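Local structure of uncharacterized ACR, COG1565 superfamily (Burkholderia thailandensis, 4F3N) at residues P77-M82 with P221-A226; C233-S238 with F245-R250. The protein is of unknown function but has a methyltransferase fold and probably belongs to the S-adenosylmethionine-dependent enzymes, perhaps acting on protein arginines. All coordinates share one frame; numbering follows the deposited sequence. Where two conformers were deposited one is given.

Interaction 1 of 2, residues P77-M82 with P221-A226; sequences PFSRYM and PVRLVA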
ATOM      1  N   PRO A  77      -6.950  18.823  -8.935  1.00  9.50           N
ATOM      2  CA  PRO A  77      -6.560  18.303  -7.616  1.00  9.30           C
ATOM      3  C   PRO A  77      -5.280  17.431  -7.684  1.00  8.81           C
ATOM      4  O   PRO A  77      -4.955  16.884  -8.735  1.00  7.81           O
ATOM      5  CB  PRO A  77      -7.786  17.499  -7.170  1.00  9.95           C
ATOM      6  CG  PRO A  77      -8.560  17.228  -8.391  1.00 10.55           C
ATOM      7  CD  PRO A  77      -8.216  18.236  -9.437  1.00 10.22           C
ATOM      8  N   PHE A  78      -4.566  17.303  -6.565  1.00  8.45           N
ATOM      9  CA  PHE A  78      -3.343  16.521  -6.563  1.00  8.43           C
ATOM     10  C   PHE A  78      -3.618  15.051  -6.868  1.00  8.47           C
ATOM     11  O   PHE A  78      -2.777  14.363  -7.482  1.00  8.36           O
ATOM     12  CB  PHE A  78      -2.603  16.651  -5.240  1.00  8.42           C
ATOM     13  CG  PHE A  78      -1.251  16.029  -5.274  1.00  8.02           C
ATOM     14  CD1 PHE A  78      -1.022  14.823  -4.645  1.00  8.14           C
ATOM     15  CD2 PHE A  78      -0.205  16.614  -6.018  1.00  8.13           C
ATOM     16  CE1 PHE A  78       0.215  14.223  -4.705  1.00  8.06           C
ATOM     17  CE2 PHE A  78       1.016  15.980  -6.104  1.00  7.91           C
ATOM     18  CZ  PHE A  78       1.215  14.778  -5.455  1.00  7.82           C
ATOM     19  N   SER A  79      -4.786  14.579  -6.458  1.00  8.91           N
ATOM     20  CA  SER A  79      -5.182  13.164  -6.725  1.00  9.39           C
ATOM     21  C   SER A  79      -5.110  12.859  -8.225  1.00  9.55           C
ATOM     22  O   SER A  79      -4.717  11.766  -8.647  1.00  8.88           O
ATOM     23  CB  SER A  79      -6.586  12.878  -6.188  1.00  9.92           C
ATOM     24  OG  SER A  79      -7.527  13.903  -6.583  1.00 10.41           O
ATOM     25  N   ARG A  80      -5.541  13.826  -9.019  1.00  9.91           N
ATOM     26  CA  ARG A  80      -5.620  13.625 -10.474  1.00 10.78           C
ATOM     27  C   ARG A  80      -4.186  13.598 -11.057  1.00 10.25           C
ATOM     28  O   ARG A  80      -3.852  12.776 -11.906  1.00 10.30           O
ATOM     29  CB  ARG A  80      -6.444  14.722 -11.102  1.00 12.20           C
ATOM     30  CG  ARG A  80      -6.499  14.632 -12.622  1.00 13.61           C
ATOM     31  CD  ARG A  80      -7.087  13.334 -13.144  1.00 15.62           C
ATOM     32  NE  ARG A  80      -7.137  13.428 -14.597  1.00 17.21           N
ATOM     33  CZ  ARG A  80      -7.439  12.421 -15.398  1.00 19.44           C
ATOM     34  NH1 ARG A  80      -7.749  11.213 -14.907  1.00 20.45           N
ATOM     35  NH2 ARG A  80      -7.401  12.624 -16.703  1.00 21.23           N
ATOM     36  N   TYR A  81      -3.370  14.551 -10.610  1.00  9.53           N
ATOM     37  CA  TYR A  81      -1.966  14.581 -10.961  1.00  9.21           C
ATOM     38  C   TYR A  81      -1.298  13.254 -10.622  1.00  9.32           C
ATOM     39  O   TYR A  81      -0.631  12.626 -11.466  1.00  9.08           O
ATOM     40  CB  TYR A  81      -1.253  15.769 -10.269  1.00  9.01           C
ATOM     41  CG  TYR A  81       0.219  15.772 -10.534  1.00  8.62           C
ATOM     42  CD1 TYR A  81       0.733  16.374 -11.667  1.00  8.90           C
ATOM     43  CD2 TYR A  81       1.107  15.139  -9.662  1.00  8.67           C
ATOM     44  CE1 TYR A  81       2.115  16.359 -11.933  1.00  8.80           C
ATOM     45  CE2 TYR A  81       2.448  15.085  -9.933  1.00  8.65           C
ATOM     46  CZ  TYR A  81       2.951  15.658 -11.074  1.00  8.90           C
ATOM     47  OH  TYR A  81       4.316  15.601 -11.330  1.00  9.15           O
ATOM     48  N   MET A  82      -1.478  12.823  -9.379  1.00  9.53           N
ATOM     49  CA  MET A  82      -0.833  11.621  -8.909  1.00  9.76           C
ATOM     50  C   MET A  82      -1.358  10.409  -9.681  1.00 10.81           C
ATOM     51  O   MET A  82      -0.604   9.525 -10.066  1.00 10.66           O
ATOM     52  CB  MET A  82      -1.110  11.440  -7.415  1.00  9.67           C
ATOM     53  CG  MET A  82      -0.291  10.354  -6.776  1.00  9.85           C
ATOM     54  SD  MET A  82      -0.564  10.414  -5.008  1.00 10.17           S
ATOM     55  CE  MET A  82      -0.176   8.727  -4.573  1.00  9.84           C
ATOM     56  N   PRO A 221      -4.075   7.311  -5.085  1.00  9.55           N
ATOM     57  CA  PRO A 221      -3.990   8.765  -5.138  1.00  9.29           C
ATOM     58  C   PRO A 221      -4.500   9.431  -3.881  1.00  9.21           C
ATOM     59  O   PRO A 221      -5.519   9.016  -3.313  1.00  9.07           O
ATOM     60  CB  PRO A 221      -4.898   9.099  -6.339  1.00  9.60           C
ATOM     61  CG  PRO A 221      -4.782   7.940  -7.227  1.00 10.21           C
ATOM     62  CD  PRO A 221      -4.625   6.748  -6.331  1.00 10.35           C
ATOM     63  N   VAL A 222      -3.796  10.468  -3.446  1.00  8.84           N
ATOM     64  CA  VAL A 222      -4.233  11.261  -2.295  1.00  9.21           C
ATOM     65  C   VAL A 222      -4.554  12.680  -2.754  1.00  9.18           C
ATOM     66  O   VAL A 222      -4.053  13.123  -3.794  1.00  8.56           O
ATOM     67  CB  VAL A 222      -3.183  11.319  -1.171  1.00  9.26           C
ATOM     68  CG1 VAL A 222      -2.912   9.910  -0.614  1.00  9.66           C
ATOM     69  CG2 VAL A 222      -1.852  11.990  -1.629  1.00  9.40           C
ATOM     70  N   ARG A 223      -5.413  13.364  -1.997  1.00  9.44           N
ATOM     71  CA  ARG A 223      -5.574  14.801  -2.185  0.50  9.78           C
ATOM     72  C   ARG A 223      -4.731  15.482  -1.106  1.00  9.47           C
ATOM     73  O   ARG A 223      -4.451  14.904  -0.064  1.00  9.68           O
ATOM     74  CB  ARG A 223      -7.057  15.181  -2.161  0.50 10.84           C
ATOM     75  CG  ARG A 223      -7.759  14.789  -3.454  0.50 11.77           C
ATOM     76  CD  ARG A 223      -9.291  14.842  -3.394  0.50 13.27           C
ATOM     77  NE  ARG A 223      -9.829  16.087  -3.905  0.50 14.66           N
ATOM     78  CZ  ARG A 223     -10.536  16.228  -5.038  0.50 16.10           C
ATOM     79  NH1 ARG A 223     -10.827  15.190  -5.818  0.50 17.65           N
ATOM     80  NH2 ARG A 223     -10.975  17.424  -5.393  0.50 16.44           N
ATOM     81  N   LEU A 224      -4.302  16.700  -1.366  1.00  9.29           N
ATOM     82  CA  LEU A 224      -3.577  17.469  -0.391  1.00  9.42           C
ATOM     83  C   LEU A 224      -4.456  18.588   0.136  1.00  9.71           C
ATOM     84  O   LEU A 224      -5.233  19.217  -0.594  1.00  9.63           O
ATOM     85  CB  LEU A 224      -2.323  18.039  -1.027  1.00  9.19           C
ATOM     86  CG  LEU A 224      -1.334  16.991  -1.584  1.00  9.12           C
ATOM     87  CD1 LEU A 224      -0.146  17.607  -2.318  1.00  9.11           C
ATOM     88  CD2 LEU A 224      -0.816  16.120  -0.447  1.00  9.40           C
ATOM     89  N   VAL A 225      -4.322  18.851   1.423  1.00 10.44           N
ATOM     90  CA  VAL A 225      -5.124  19.895   2.041  1.00 10.98           C
ATOM     91  C   VAL A 225      -4.208  20.778   2.860  1.00 11.82           C
ATOM     92  O   VAL A 225      -3.223  20.291   3.434  1.00 12.01           O
ATOM     93  CB  VAL A 225      -6.253  19.302   2.898  1.00 11.21           C
ATOM     94  CG1 VAL A 225      -7.233  18.523   2.014  1.00 11.63           C
ATOM     95  CG2 VAL A 225      -5.731  18.412   4.064  1.00 11.70           C
ATOM     96  N   ALA A 226      -4.499  22.076   2.885  1.00 12.85           N
ATOM     97  CA  ALA A 226      -3.624  23.033   3.549  1.00 13.66           C
ATOM     98  C   ALA A 226      -4.457  23.931   4.444  1.00 15.22           C
ATOM     99  O   ALA A 226      -5.521  24.398   4.045  1.00 14.57           O
ATOM    100  CB  ALA A 226      -2.880  23.899   2.518  1.00 14.05           C
TER
HETATM  101  O   HOH W   1      -5.532  17.903  -3.916  1.00  7.34           O
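Methyl CD1 of Leu-224 sits over one face of the Phe-78 ring, 3.8 Å from the ring centroid and 20° off the normal, a CH-pi contact displaced toward the rim, where the methyl comes within 3.5 Å of Phe-78 CG. Phe-78 reaches this place because its CG stands opposite the backbone N (chi1 -171°). At the edge of the same ring lies the carbonyl oxygen of Val-222, and Val-222 CG2 touches CD1 of Phe-78 more loosely. The extended side chain of Met-82 brings its sulfur alongside CG2 of Val-222 (SD to CG2 3.9 Å); SD also accepts a weak hydrogen bond from Val-222 N at 3.6 Å. The first turn of helix 78-87 is thereby laid against the loop leading into strand 223-228 and the start of that strand, a member of an antiparallel sheet. Pro-221 adds its CB, 3.5 Å from Ser-79 O. Farther out, one water accepts from both Phe-78 N (2.9 Å) and Leu-224 N (3.1 Å), bridging the two backbones. At the polar edge, in the conformer given, CB of Pro-77 lies over the centre of the Arg-223 guanidinium, Ser-79 OG packs against Arg-223 CG at 3.3 Å, and the charge is met by Glu-234 of strand 231-239.

Interaction 2 of 2, residues C233-S238 with F245-R250; sequences CERGVS and FVFADR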
ATOM      1  N   CYS A 233      -8.181  24.437   2.960  1.00 18.26           N
ATOM      2  CA  CYS A 233      -8.456  24.465   1.540  1.00 17.71           C
ATOM      3  C   CYS A 233      -7.730  23.331   0.858  1.00 14.77           C
ATOM      4  O   CYS A 233      -6.984  22.596   1.495  1.00 13.65           O
ATOM      5  CB  CYS A 233      -8.022  25.761   0.939  1.00 18.92           C
ATOM      6  SG  CYS A 233      -6.269  25.984   1.013  1.00 24.84           S
ATOM      7  N   GLU A 234      -7.950  23.208  -0.442  1.00 13.39           N
ATOM      8  CA  GLU A 234      -7.312  22.127  -1.193  1.00 11.75           C
ATOM      9  C   GLU A 234      -6.057  22.634  -1.878  1.00 10.99           C
ATOM     10  O   GLU A 234      -6.070  23.689  -2.520  1.00 10.66           O
ATOM     11  CB  GLU A 234      -8.283  21.516  -2.200  1.00 12.21           C
ATOM     12  CG  GLU A 234      -7.652  20.326  -2.922  1.00 11.48           C
ATOM     13  CD  GLU A 234      -8.618  19.322  -3.496  1.00 11.83           C
ATOM     14  OE1 GLU A 234      -9.838  19.620  -3.634  1.00 12.44           O
ATOM     15  OE2 GLU A 234      -8.131  18.206  -3.795  1.00 12.02           O
ATOM     16  N   ARG A 235      -4.979  21.849  -1.749  1.00 10.12           N
ATOM     17  CA  ARG A 235      -3.760  22.060  -2.442  1.00  9.90           C
ATOM     18  C   ARG A 235      -3.752  21.183  -3.710  1.00  9.76           C
ATOM     19  O   ARG A 235      -3.689  19.968  -3.628  1.00  9.43           O
ATOM     20  CB  ARG A 235      -2.581  21.735  -1.542  1.00 10.43           C
ATOM     21  CG  ARG A 235      -1.253  21.963  -2.256  1.00 10.60           C
ATOM     22  CD  ARG A 235      -0.092  22.127  -1.314  1.00 11.22           C
ATOM     23  NE  ARG A 235      -0.184  23.379  -0.573  1.00 11.70           N
ATOM     24  CZ  ARG A 235       0.749  23.902   0.216  1.00 12.86           C
ATOM     25  NH1 ARG A 235       1.921  23.308   0.425  1.00 13.34           N
ATOM     26  NH2 ARG A 235       0.487  25.050   0.816  1.00 13.06           N
ATOM     27  N   GLY A 236      -3.803  21.845  -4.867  1.00  9.42           N
ATOM     28  CA  GLY A 236      -3.764  21.161  -6.149  1.00  8.77           C
ATOM     29  C   GLY A 236      -2.582  21.585  -6.951  1.00  8.35           C
ATOM     30  O   GLY A 236      -1.549  22.052  -6.421  1.00  8.48           O
ATOM     31  N   VAL A 237      -2.670  21.341  -8.250  1.00  8.26           N
ATOM     32  CA  VAL A 237      -1.573  21.565  -9.159  1.00  8.19           C
ATOM     33  C   VAL A 237      -1.970  22.552 -10.252  1.00  8.78           C
ATOM     34  O   VAL A 237      -3.026  22.385 -10.889  1.00  8.28           O
ATOM     35  CB  VAL A 237      -1.093  20.250  -9.775  1.00  8.14           C
ATOM     36  CG1 VAL A 237       0.162  20.525 -10.617  1.00  8.30           C
ATOM     37  CG2 VAL A 237      -0.737  19.229  -8.695  1.00  7.75           C
ATOM     38  N   SER A 238      -1.107  23.556 -10.454  1.00  9.41           N
ATOM     39  CA  SER A 238      -1.223  24.533 -11.513  1.00 10.10           C
ATOM     40  C   SER A 238       0.066  24.575 -12.337  1.00 10.75           C
ATOM     41  O   SER A 238       0.977  23.804 -12.093  1.00 10.45           O
ATOM     42  CB  SER A 238      -1.511  25.906 -10.930  1.00 10.20           C
ATOM     43  OG  SER A 238      -2.825  25.939 -10.391  1.00 11.33           O
ATOM     44  N   PHE A 245       5.226  22.858 -13.175  1.00 12.08           N
ATOM     45  CA  PHE A 245       4.148  22.496 -12.236  1.00 11.84           C
ATOM     46  C   PHE A 245       4.421  23.272 -10.941  1.00 11.94           C
ATOM     47  O   PHE A 245       5.584  23.386 -10.525  1.00 12.09           O
ATOM     48  CB  PHE A 245       4.115  21.015 -11.938  1.00 12.16           C
ATOM     49  CG  PHE A 245       3.764  20.164 -13.145  1.00 12.85           C
ATOM     50  CD1 PHE A 245       2.517  20.236 -13.715  1.00 13.31           C
ATOM     51  CD2 PHE A 245       4.710  19.322 -13.706  1.00 13.73           C
ATOM     52  CE1 PHE A 245       2.188  19.458 -14.827  1.00 13.91           C
ATOM     53  CE2 PHE A 245       4.409  18.548 -14.824  1.00 14.77           C
ATOM     54  CZ  PHE A 245       3.137  18.629 -15.410  1.00 14.17           C
ATOM     55  N   VAL A 246       3.358  23.742 -10.301  1.00 11.84           N
ATOM     56  CA  VAL A 246       3.433  24.427  -9.001  0.60 11.57           C
ATOM     57  C   VAL A 246       2.252  23.959  -8.158  1.00 11.40           C
ATOM     58  O   VAL A 246       1.189  23.700  -8.723  1.00 10.94           O
ATOM     59  CB  VAL A 246       3.379  25.962  -9.172  0.60 12.07           C
ATOM     60  CG1 VAL A 246       2.033  26.462  -9.700  0.60 11.65           C
ATOM     61  CG2 VAL A 246       3.706  26.648  -7.860  0.60 11.82           C
ATOM     62  N   PHE A 247       2.430  23.799  -6.840  1.00 10.97           N
ATOM     63  CA  PHE A 247       1.250  23.624  -5.987  1.00 10.66           C
ATOM     64  C   PHE A 247       0.479  24.942  -5.935  1.00 10.59           C
ATOM     65  O   PHE A 247       1.081  26.016  -6.000  1.00 10.37           O
ATOM     66  CB  PHE A 247       1.639  23.249  -4.553  1.00 10.64           C
ATOM     67  CG  PHE A 247       2.212  21.877  -4.404  1.00 11.32           C
ATOM     68  CD1 PHE A 247       1.423  20.746  -4.627  1.00 11.81           C
ATOM     69  CD2 PHE A 247       3.506  21.721  -3.979  1.00 11.77           C
ATOM     70  CE1 PHE A 247       1.962  19.480  -4.441  1.00 12.15           C
ATOM     71  CE2 PHE A 247       4.042  20.470  -3.764  1.00 12.74           C
ATOM     72  CZ  PHE A 247       3.268  19.358  -4.001  1.00 12.74           C
ATOM     73  N   ALA A 248      -0.833  24.853  -5.782  1.00 10.16           N
ATOM     74  CA  ALA A 248      -1.677  26.022  -5.707  1.00 10.78           C
ATOM     75  C   ALA A 248      -2.830  25.712  -4.840  1.00 11.32           C
ATOM     76  O   ALA A 248      -3.468  24.677  -5.022  1.00 10.62           O
ATOM     77  CB  ALA A 248      -2.162  26.454  -7.084  1.00 10.55           C
ATOM     78  N   ASP A 249      -3.120  26.608  -3.895  1.00 12.03           N
ATOM     79  CA  ASP A 249      -4.170  26.357  -2.914  1.00 13.27           C
ATOM     80  C   ASP A 249      -5.474  27.031  -3.322  1.00 14.93           C
ATOM     81  O   ASP A 249      -5.447  28.175  -3.757  1.00 15.16           O
ATOM     82  CB  ASP A 249      -3.708  26.858  -1.557  1.00 13.55           C
ATOM     83  CG  ASP A 249      -2.554  26.074  -1.010  1.00 14.05           C
ATOM     84  OD1 ASP A 249      -2.456  24.879  -1.323  1.00 12.88           O
ATOM     85  OD2 ASP A 249      -1.762  26.652  -0.234  1.00 14.26           O
ATOM     86  N   ARG A 250      -6.594  26.305  -3.210  1.00 16.48           N
ATOM     87  CA  ARG A 250      -7.917  26.803  -3.630  1.00 19.87           C
ATOM     88  C   ARG A 250      -8.969  26.411  -2.613  1.00 20.64           C
ATOM     89  O   ARG A 250      -8.892  25.323  -2.054  1.00 18.34           O
ATOM     90  CB  ARG A 250      -8.294  26.135  -4.950  1.00 23.27           C
ATOM     91  CG  ARG A 250      -9.046  27.025  -5.893  1.00 28.38           C
ATOM     92  CD  ARG A 250      -9.026  26.461  -7.300  1.00 30.01           C
ATOM     93  NE  ARG A 250     -10.008  25.395  -7.436  1.00 33.54           N
ATOM     94  CZ  ARG A 250     -10.471  24.943  -8.604  1.00 34.68           C
ATOM     95  NH1 ARG A 250     -11.359  23.953  -8.616  1.00 35.95           N
ATOM     96  NH2 ARG A 250     -10.050  25.465  -9.759  1.00 35.41           N
TER
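Strands 231-239 and 245-250 pair as the two arms of a beta hairpin at one side of the antiparallel sheet, and residues 233-238 and 245-250 are held together by backbone bonds and one salt bridge. Glu-234 with Arg-250, Gly-236 with Ala-248 and Ser-238 with Val-246 are hydrogen-bonded pairs, each bonded in both directions; the straightest bond runs from Ser-238 N to Val-246 O (2.9 Å, 176°). Arg-235 with Asp-249 and Val-237 with Phe-247, the non-hydrogen-bonded pairs, alternate with them, and their side chains share one face of the sheet. There Arg-235 grips the carboxylate side-on, NE to Asp-249 OD1 at 2.8 Å and NH2 to OD2 at 3.0 Å, each oxygen using its syn lone pair. The guanidinium and carboxylate planes are 17° apart, nearly coplanar, and this paired grip fixes the rotation of both groups. A bend at chi3 (-69°) turns the guanidinium toward Asp-249, while the Arg-235 aliphatic chain crosses Phe-247 at about a right angle, CG 3.8 Å from CD1. Val-237 CG1 meets CD1 of Phe-245 diagonally, at 3.9 Å. On the other face, Ala-248 CB rests 3.4 Å from Ser-238 OG, a hydroxyl that is hydrogen-bonded to Gly-74 O. Beside it Trp-75 donates from NE1 to Ala-248 O and makes a cation-pi contact with Arg-250.

In the fold
Two neighbouring strands, 223-228 and 231-239, join the contacts: interaction 1 lays a helix on the first, and interaction 2 pairs the second with its hairpin partner, the centres lying about 9 Å apart. The salt bridge of Arg-223 to Glu-234 (NE to OE2 2.7 Å) ties the two contacts together, and Leu-224 CD1 touches Phe-247 CE1 at 3.5 Å, so this methyl serves both aromatic rings, Phe-78 and Phe-247. Tyr-81, from the same helix turn, meets Phe-245 edge-to-face. Both contacts lie on the same side of the chain's centre and away from Thr-113 and Asn-214, which bind S-adenosylhomocysteine in a structure of this protein.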